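Side-chain contacts in inositol-1-monophosphatase SuhB (Mycobacterium tuberculosis, PDB 2Q74), which dephosphorylates inositol 1-phosphate to free myo-inositol, using magnesium, in the last step of myo-inositol biosynthesis from glucose 6-phosphate: residues G108-N111 against F112-I116; L215-A219 against A220-D224; H229-V233 against W234-A238. All coordinates share one frame; numbering follows the deposited sequence.

Interaction 1: residues G108-N111 against F112-I116; sequences GTVN and FVYGI
N111 and I116 meet at the C-terminal end of helix 109-114, the short helix that runs on from the DPIDGT signature of the inositol monophosphatase superfamily. G108 is the N-cap of this helix. By similarity, G108 and T109 also belong to the substrate site. F112 N closes the first turn with a nearly straight bond to G108 O, 3.0 Å long. V113 N to T109 O and Y114 N to V110 O continue the ladder. G115 then leaves the helical conformation with positive phi. The carbonyl of N111 gathers the donors at this exit. I116 N reaches N111 O at 3.0 Å, while G115 N and Y114 N bind it more weakly.

The side chain of N111 follows its carbonyl to the same place. Its CG stands anti to the carbonyl carbon (chi1 -84°), which carries the amide across the branched chain of I116. OD1 lies 3.4 Å from I116 CB and 3.5 Å from I116 CD1. ND2 donates to A118 O and I208 O, and these two bonds fix which way the amide is turned.

On another side of the helix, V110 and Y114 run alongside each other. V110 CG1, anti to the backbone N at chi1 170°, touches Y114 CD1 at 3.9 Å. V110 O sits at the edge of the tyrosine ring, in its plane, 3.2 Å from Y114 CD1.

F112 and V113 pack against helix 55-74, and the F112 ring also meets Y119 edge-to-face. Y114 OH bonds to D224 OD2 of the second subunit, and I116 packs on L176 of that subunit. The helix thus lies between helix 55-74 and the dimer interface.

Interaction 2: residues L215-A219 against A220-D224; sequences LCMVA and AGRLD
M217 leaves the last turn of helix 211-220 and lies against R222 and L223. Its CB touches R222 CB and L223 CG, each at 3.8 Å. With chi1 at -74°, CG is anti to the carbonyl carbon and stays beside R222, 4.0 Å from R222 CB. SD passes L223 CG at 4.2 Å. The bend that follows puts CE past the last contact with L223. The methionine also packs on I208.

The backbone under this side chain forms a Schellman motif. G221 has positive phi, R222 N donates to M217 O at 2.8 Å, and G221 N donates to V218 O at 3.1 Å. L223 N adds a weak bond to M217 O, so the same carbonyl holds the chain as it turns toward strand 225-231.

V218, one residue on, meets L223 as well. V218 CG2 touches L223 CB at 3.9 Å, the two side chains crossing at about a right angle. V218 CA points its hydrogen almost straight at L223 O, 3.4 Å away. A water lies between V218 O and L223 O, though its distance to V218 O is too short to be trusted. L223 also packs on I116 of the second subunit, and R222 on G115 of that subunit.

Interaction 3: residues H229-V233 against W234-A238; sequences HGVQV and WDCAA
The indole of W234 carries Q232 on one face and D235 OD1 at its edge, in plane. Q232 CB stands 3.7 Å from the centroid of the five-membered ring, a CH-pi contact 23° off the ring normal. Beyond it the glutamine runs alongside the indole. Q232 CG meets W234 CZ2 at 3.7 Å, and Q232 NE2 comes to 3.9 Å from W234 CH2. The amide and the ring are 24° from parallel. W234 also packs on V102 and D104 of strand 100-104.

W234 and D235 open the second signature of the superfamily. By similarity, D235 binds the second magnesium and the substrate. D104 and D107, also magnesium ligands by similarity, lie beside it.

Here strand 225-231 gives way to helix 233-245. D235 N donates to Q232 O at 3.3 Å. V233 O accepts two bonds, from C236 N and, at 2.9 Å, from A237 N. V231 CG1 packs on C236 CB at 3.7 Å, and both residues also touch V264 of strand 262-267. Just upstream, G230 and V231 face L262 in a G1 beta bulge.

In the fold
All three contacts are local and follow in series along the chain; none encloses or crosses another. Interaction 1 closes the short helix between strands 106-107 and 120-127. Interaction 2 closes the end of helix 211-220 before strand 225-231. Interaction 3 joins that strand to helix 233-245. Interactions 2 and 3 touch through L215 CD1 and C236 O, so the two helices pack side by side between the two sheets. Interaction 1 stays apart from both, its nearest atoms about 6 Å from interaction 3. Interactions 1 and 2 face the second subunit, where interaction 1 of one subunit meets interaction 2 of the other. Interaction 3 brings D235 beside D104 and D107, at the metal site inferred by similarity.

Interaction 1: residues G108-N111 against F112-I116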
loop_
_atom_site.group_PDB
_atom_site.type_symbol
_atom_site.label_atom_id
_atom_site.label_comp_id
_atom_site.label_asym_id
_atom_site.label_seq_id
_atom_site.Cartn_x
_atom_site.Cartn_y
_atom_site.Cartn_z
ATOM N N GLY A 108 4.989 10.723 -3.646
ATOM C CA GLY A 108 3.939 9.802 -4.034
ATOM C C GLY A 108 2.868 10.570 -4.757
ATOM O O GLY A 108 1.738 10.605 -4.300
ATOM N N THR A 109 3.241 11.189 -5.881
ATOM C CA THR A 109 2.330 11.989 -6.683
ATOM C C THR A 109 1.339 11.122 -7.452
ATOM O O THR A 109 0.201 11.527 -7.690
ATOM C CB THR A 109 3.095 12.907 -7.686
ATOM O OG1 THR A 109 4.092 12.156 -8.367
ATOM C CG2 THR A 109 3.763 14.069 -6.971
ATOM N N VAL A 110 1.769 9.943 -7.875
ATOM C CA VAL A 110 0.856 9.029 -8.533
ATOM C C VAL A 110 -0.235 8.641 -7.532
ATOM O O VAL A 110 -1.426 8.613 -7.843
ATOM C CB VAL A 110 1.599 7.792 -9.062
ATOM C CG1 VAL A 110 0.626 6.741 -9.513
ATOM C CG2 VAL A 110 2.480 8.182 -10.203
ATOM N N ASN A 111 0.188 8.358 -6.312
ATOM C CA ASN A 111 -0.729 7.961 -5.252
ATOM C C ASN A 111 -1.744 9.056 -4.963
ATOM O O ASN A 111 -2.950 8.794 -4.903
ATOM C CB ASN A 111 0.053 7.600 -3.990
ATOM C CG ASN A 111 0.557 6.174 -4.017
ATOM O OD1 ASN A 111 0.002 5.370 -4.722
ATOM N ND2 ASN A 111 1.585 5.847 -3.216
ATOM N N PHE A 112 -1.235 10.277 -4.812
ATOM C CA PHE A 112 -2.060 11.467 -4.653
ATOM C C PHE A 112 -3.150 11.614 -5.749
ATOM O O PHE A 112 -4.320 11.860 -5.457
ATOM C CB PHE A 112 -1.157 12.699 -4.679
ATOM C CG PHE A 112 -1.874 13.991 -4.455
ATOM C CD1 PHE A 112 -2.064 14.472 -3.181
ATOM C CD2 PHE A 112 -2.325 14.733 -5.517
ATOM C CE1 PHE A 112 -2.708 15.671 -2.964
ATOM C CE2 PHE A 112 -2.985 15.937 -5.322
ATOM C CZ PHE A 112 -3.182 16.405 -4.045
ATOM N N VAL A 113 -2.758 11.455 -7.001
ATOM C CA VAL A 113 -3.688 11.598 -8.104
ATOM C C VAL A 113 -4.774 10.508 -8.111
ATOM O O VAL A 113 -5.925 10.760 -8.493
ATOM C CB VAL A 113 -2.934 11.608 -9.475
ATOM C CG1 VAL A 113 -3.896 11.475 -10.610
ATOM C CG2 VAL A 113 -2.143 12.891 -9.635
ATOM N N TYR A 114 -4.401 9.297 -7.708
ATOM C CA TYR A 114 -5.330 8.162 -7.725
ATOM C C TYR A 114 -6.129 7.997 -6.441
ATOM O O TYR A 114 -7.083 7.250 -6.407
ATOM C CB TYR A 114 -4.581 6.858 -8.009
ATOM C CG TYR A 114 -4.312 6.578 -9.479
ATOM C CD1 TYR A 114 -3.228 7.160 -10.124
ATOM C CD2 TYR A 114 -5.116 5.707 -10.212
ATOM C CE1 TYR A 114 -2.968 6.916 -11.459
ATOM C CE2 TYR A 114 -4.850 5.447 -11.547
ATOM C CZ TYR A 114 -3.769 6.066 -12.157
ATOM O OH TYR A 114 -3.434 5.820 -13.449
ATOM N N GLY A 115 -5.747 8.689 -5.385
ATOM C CA GLY A 115 -6.442 8.566 -4.112
ATOM C C GLY A 115 -5.973 7.359 -3.300
ATOM O O GLY A 115 -6.720 6.833 -2.466
ATOM N N ILE A 116 -4.759 6.889 -3.544
ATOM C CA ILE A 116 -4.200 5.840 -2.724
ATOM C C ILE A 116 -3.553 6.527 -1.501
ATOM O O ILE A 116 -2.641 7.332 -1.665
ATOM C CB ILE A 116 -3.165 4.998 -3.513
ATOM C CG1 ILE A 116 -3.853 4.358 -4.739
ATOM C CG2 ILE A 116 -2.492 3.956 -2.595
ATOM C CD1 ILE A 116 -2.898 3.655 -5.658
#

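Interaction 2: residues L215-A219 against A220-D224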
loop_
_atom_site.group_PDB
_atom_site.type_symbol
_atom_site.label_atom_id
_atom_site.label_comp_id
_atom_site.label_asym_id
_atom_site.label_seq_id
_atom_site.Cartn_x
_atom_site.Cartn_y
_atom_site.Cartn_z
ATOM N N LEU A 215 10.688 4.116 3.967
ATOM C CA LEU A 215 11.701 4.305 4.963
ATOM C C LEU A 215 11.059 4.360 6.352
ATOM O O LEU A 215 11.574 3.794 7.311
ATOM C CB LEU A 215 12.507 5.566 4.653
ATOM C CG LEU A 215 13.447 5.409 3.437
ATOM C CD1 LEU A 215 13.896 6.746 2.890
ATOM C CD2 LEU A 215 14.695 4.522 3.854
ATOM N N CYS A 216 9.886 4.981 6.460
ATOM C CA CYS A 216 9.235 5.068 7.782
ATOM C C CYS A 216 8.690 3.696 8.215
ATOM O O CYS A 216 8.749 3.322 9.403
ATOM C CB CYS A 216 8.127 6.122 7.779
ATOM S SG CYS A 216 8.712 7.817 7.591
ATOM N N MET A 217 8.156 2.948 7.251
ATOM C CA MET A 217 7.664 1.618 7.577
ATOM C C MET A 217 8.803 0.765 8.190
ATOM O O MET A 217 8.615 0.043 9.174
ATOM C CB MET A 217 7.057 0.963 6.355
ATOM C CG MET A 217 5.694 1.558 6.016
ATOM S SD MET A 217 4.900 0.688 4.641
ATOM C CE MET A 217 5.338 1.857 3.377
ATOM N N VAL A 218 9.979 0.854 7.584
ATOM C CA VAL A 218 11.130 0.096 8.074
ATOM C C VAL A 218 11.410 0.493 9.531
ATOM O O VAL A 218 11.510 -0.359 10.413
ATOM C CB VAL A 218 12.356 0.311 7.189
ATOM C CG1 VAL A 218 13.578 -0.313 7.808
ATOM C CG2 VAL A 218 12.097 -0.276 5.772
ATOM N N ALA A 219 11.403 1.798 9.778
ATOM C CA ALA A 219 11.566 2.342 11.101
ATOM C C ALA A 219 10.521 1.823 12.076
ATOM O O ALA A 219 10.823 1.469 13.191
ATOM C CB ALA A 219 11.529 3.852 11.041
ATOM N N ALA A 220 9.274 1.792 11.657
ATOM C CA ALA A 220 8.176 1.373 12.516
ATOM C C ALA A 220 8.092 -0.140 12.662
ATOM O O ALA A 220 7.447 -0.628 13.576
ATOM C CB ALA A 220 6.890 1.881 11.973
ATOM N N GLY A 221 8.734 -0.885 11.766
ATOM C CA GLY A 221 8.661 -2.354 11.775
ATOM C C GLY A 221 7.569 -2.890 10.863
ATOM O O GLY A 221 7.220 -4.053 10.952
ATOM N N ARG A 222 7.031 -2.059 9.984
ATOM C CA ARG A 222 6.012 -2.522 9.036
ATOM C C ARG A 222 6.611 -3.148 7.777
ATOM O O ARG A 222 5.923 -3.846 7.054
ATOM C CB ARG A 222 5.101 -1.371 8.663
ATOM C CG ARG A 222 4.503 -0.735 9.878
ATOM C CD ARG A 222 3.338 0.146 9.534
ATOM N NE ARG A 222 3.012 1.026 10.646
ATOM C CZ ARG A 222 1.941 1.813 10.704
ATOM N NH1 ARG A 222 1.053 1.836 9.711
ATOM N NH2 ARG A 222 1.761 2.580 11.779
ATOM N N LEU A 223 7.881 -2.864 7.520
ATOM C CA LEU A 223 8.686 -3.593 6.554
ATOM C C LEU A 223 9.968 -3.978 7.275
ATOM O O LEU A 223 10.386 -3.269 8.191
ATOM C CB LEU A 223 9.052 -2.714 5.364
ATOM C CG LEU A 223 7.918 -2.219 4.471
ATOM C CD1 LEU A 223 8.548 -1.236 3.490
ATOM C CD2 LEU A 223 7.168 -3.367 3.753
ATOM N N ASP A 224 10.594 -5.079 6.850
ATOM C CA ASP A 224 11.883 -5.493 7.379
ATOM C C ASP A 224 13.025 -4.825 6.628
ATOM O O ASP A 224 14.125 -4.684 7.167
ATOM C CB ASP A 224 12.033 -7.002 7.281
ATOM C CG ASP A 224 11.128 -7.751 8.247
ATOM O OD1 ASP A 224 11.051 -7.432 9.452
ATOM O OD2 ASP A 224 10.467 -8.683 7.770
HETATM O O HOH W 1 11.932 -2.746 10.398
#

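Interaction 3: residues H229-V233 against W234-A238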
loop_
_atom_site.group_PDB
_atom_site.type_symbol
_atom_site.label_atom_id
_atom_site.label_comp_id
_atom_site.label_asym_id
_atom_site.label_seq_id
_atom_site.Cartn_x
_atom_site.Cartn_y
_atom_site.Cartn_z
ATOM N N HIS A 229 16.399 1.950 -6.369
ATOM C CA HIS A 229 17.446 2.484 -7.219
ATOM C C HIS A 229 16.968 3.746 -7.941
ATOM O O HIS A 229 16.180 3.661 -8.880
ATOM C CB HIS A 229 17.840 1.426 -8.246
ATOM C CG HIS A 229 19.067 1.771 -9.019
ATOM N ND1 HIS A 229 20.335 1.595 -8.509
ATOM C CD2 HIS A 229 19.225 2.275 -10.266
ATOM C CE1 HIS A 229 21.224 1.982 -9.410
ATOM N NE2 HIS A 229 20.575 2.395 -10.485
ATOM N N GLY A 230 17.440 4.908 -7.494
ATOM C CA GLY A 230 17.139 6.179 -8.155
ATOM C C GLY A 230 16.148 7.054 -7.409
ATOM O O GLY A 230 15.115 7.439 -7.951
ATOM N N VAL A 231 16.482 7.399 -6.173
ATOM C CA VAL A 231 15.599 8.175 -5.325
ATOM C C VAL A 231 16.189 9.564 -5.132
ATOM O O VAL A 231 17.333 9.705 -4.717
ATOM C CB VAL A 231 15.426 7.492 -3.946
ATOM C CG1 VAL A 231 14.497 8.311 -3.045
ATOM C CG2 VAL A 231 14.905 6.074 -4.114
ATOM N N GLN A 232 15.407 10.593 -5.420
ATOM C CA GLN A 232 15.862 11.959 -5.203
ATOM C C GLN A 232 16.201 12.170 -3.729
ATOM O O GLN A 232 15.645 11.498 -2.882
ATOM C CB GLN A 232 14.772 12.942 -5.650
ATOM C CG GLN A 232 14.430 12.877 -7.124
ATOM C CD GLN A 232 15.637 13.093 -8.014
ATOM O OE1 GLN A 232 15.688 12.587 -9.140
ATOM N NE2 GLN A 232 16.632 13.826 -7.506
ATOM N N VAL A 233 17.100 13.108 -3.445
ATOM C CA VAL A 233 17.524 13.408 -2.074
ATOM C C VAL A 233 16.385 13.888 -1.175
ATOM O O VAL A 233 16.301 13.523 -0.005
ATOM C CB VAL A 233 18.646 14.472 -2.056
ATOM C CG1 VAL A 233 19.148 14.696 -0.630
ATOM C CG2 VAL A 233 19.798 14.040 -2.961
ATOM N N TRP A 234 15.493 14.690 -1.735
ATOM C CA TRP A 234 14.378 15.253 -0.978
ATOM C C TRP A 234 13.273 14.252 -0.610
ATOM O O TRP A 234 12.368 14.576 0.187
ATOM C CB TRP A 234 13.783 16.450 -1.715
ATOM C CG TRP A 234 13.456 16.187 -3.108
ATOM C CD1 TRP A 234 12.425 15.421 -3.580
ATOM C CD2 TRP A 234 14.133 16.700 -4.257
ATOM N NE1 TRP A 234 12.416 15.424 -4.962
ATOM C CE2 TRP A 234 13.457 16.200 -5.404
ATOM C CE3 TRP A 234 15.245 17.535 -4.435
ATOM C CZ2 TRP A 234 13.863 16.496 -6.704
ATOM C CZ3 TRP A 234 15.647 17.838 -5.738
ATOM C CH2 TRP A 234 14.955 17.313 -6.855
ATOM N N ASP A 235 13.353 13.044 -1.161
ATOM C CA ASP A 235 12.425 11.991 -0.801
ATOM C C ASP A 235 12.994 10.965 0.156
ATOM O O ASP A 235 12.244 10.184 0.749
ATOM C CB ASP A 235 11.907 11.298 -2.046
ATOM C CG ASP A 235 10.965 12.178 -2.842
ATOM O OD1 ASP A 235 10.264 13.010 -2.218
ATOM O OD2 ASP A 235 10.923 12.050 -4.082
ATOM N N CYS A 236 14.300 10.944 0.343
ATOM C CA CYS A 236 14.848 9.956 1.246
ATOM C C CYS A 236 15.628 10.526 2.435
ATOM O O CYS A 236 15.825 9.827 3.424
ATOM C CB CYS A 236 15.672 8.953 0.452
ATOM S SG CYS A 236 16.976 9.702 -0.515
ATOM N N ALA A 237 16.024 11.797 2.361
ATOM C CA ALA A 237 16.891 12.412 3.384
ATOM C C ALA A 237 16.291 12.285 4.797
ATOM O O ALA A 237 16.933 11.747 5.709
ATOM C CB ALA A 237 17.160 13.883 3.044
ATOM N N ALA A 238 15.054 12.742 4.963
ATOM C CA ALA A 238 14.344 12.646 6.240
ATOM C C ALA A 238 14.096 11.203 6.712
ATOM O O ALA A 238 14.509 10.815 7.816
ATOM C CB ALA A 238 13.041 13.372 6.151
#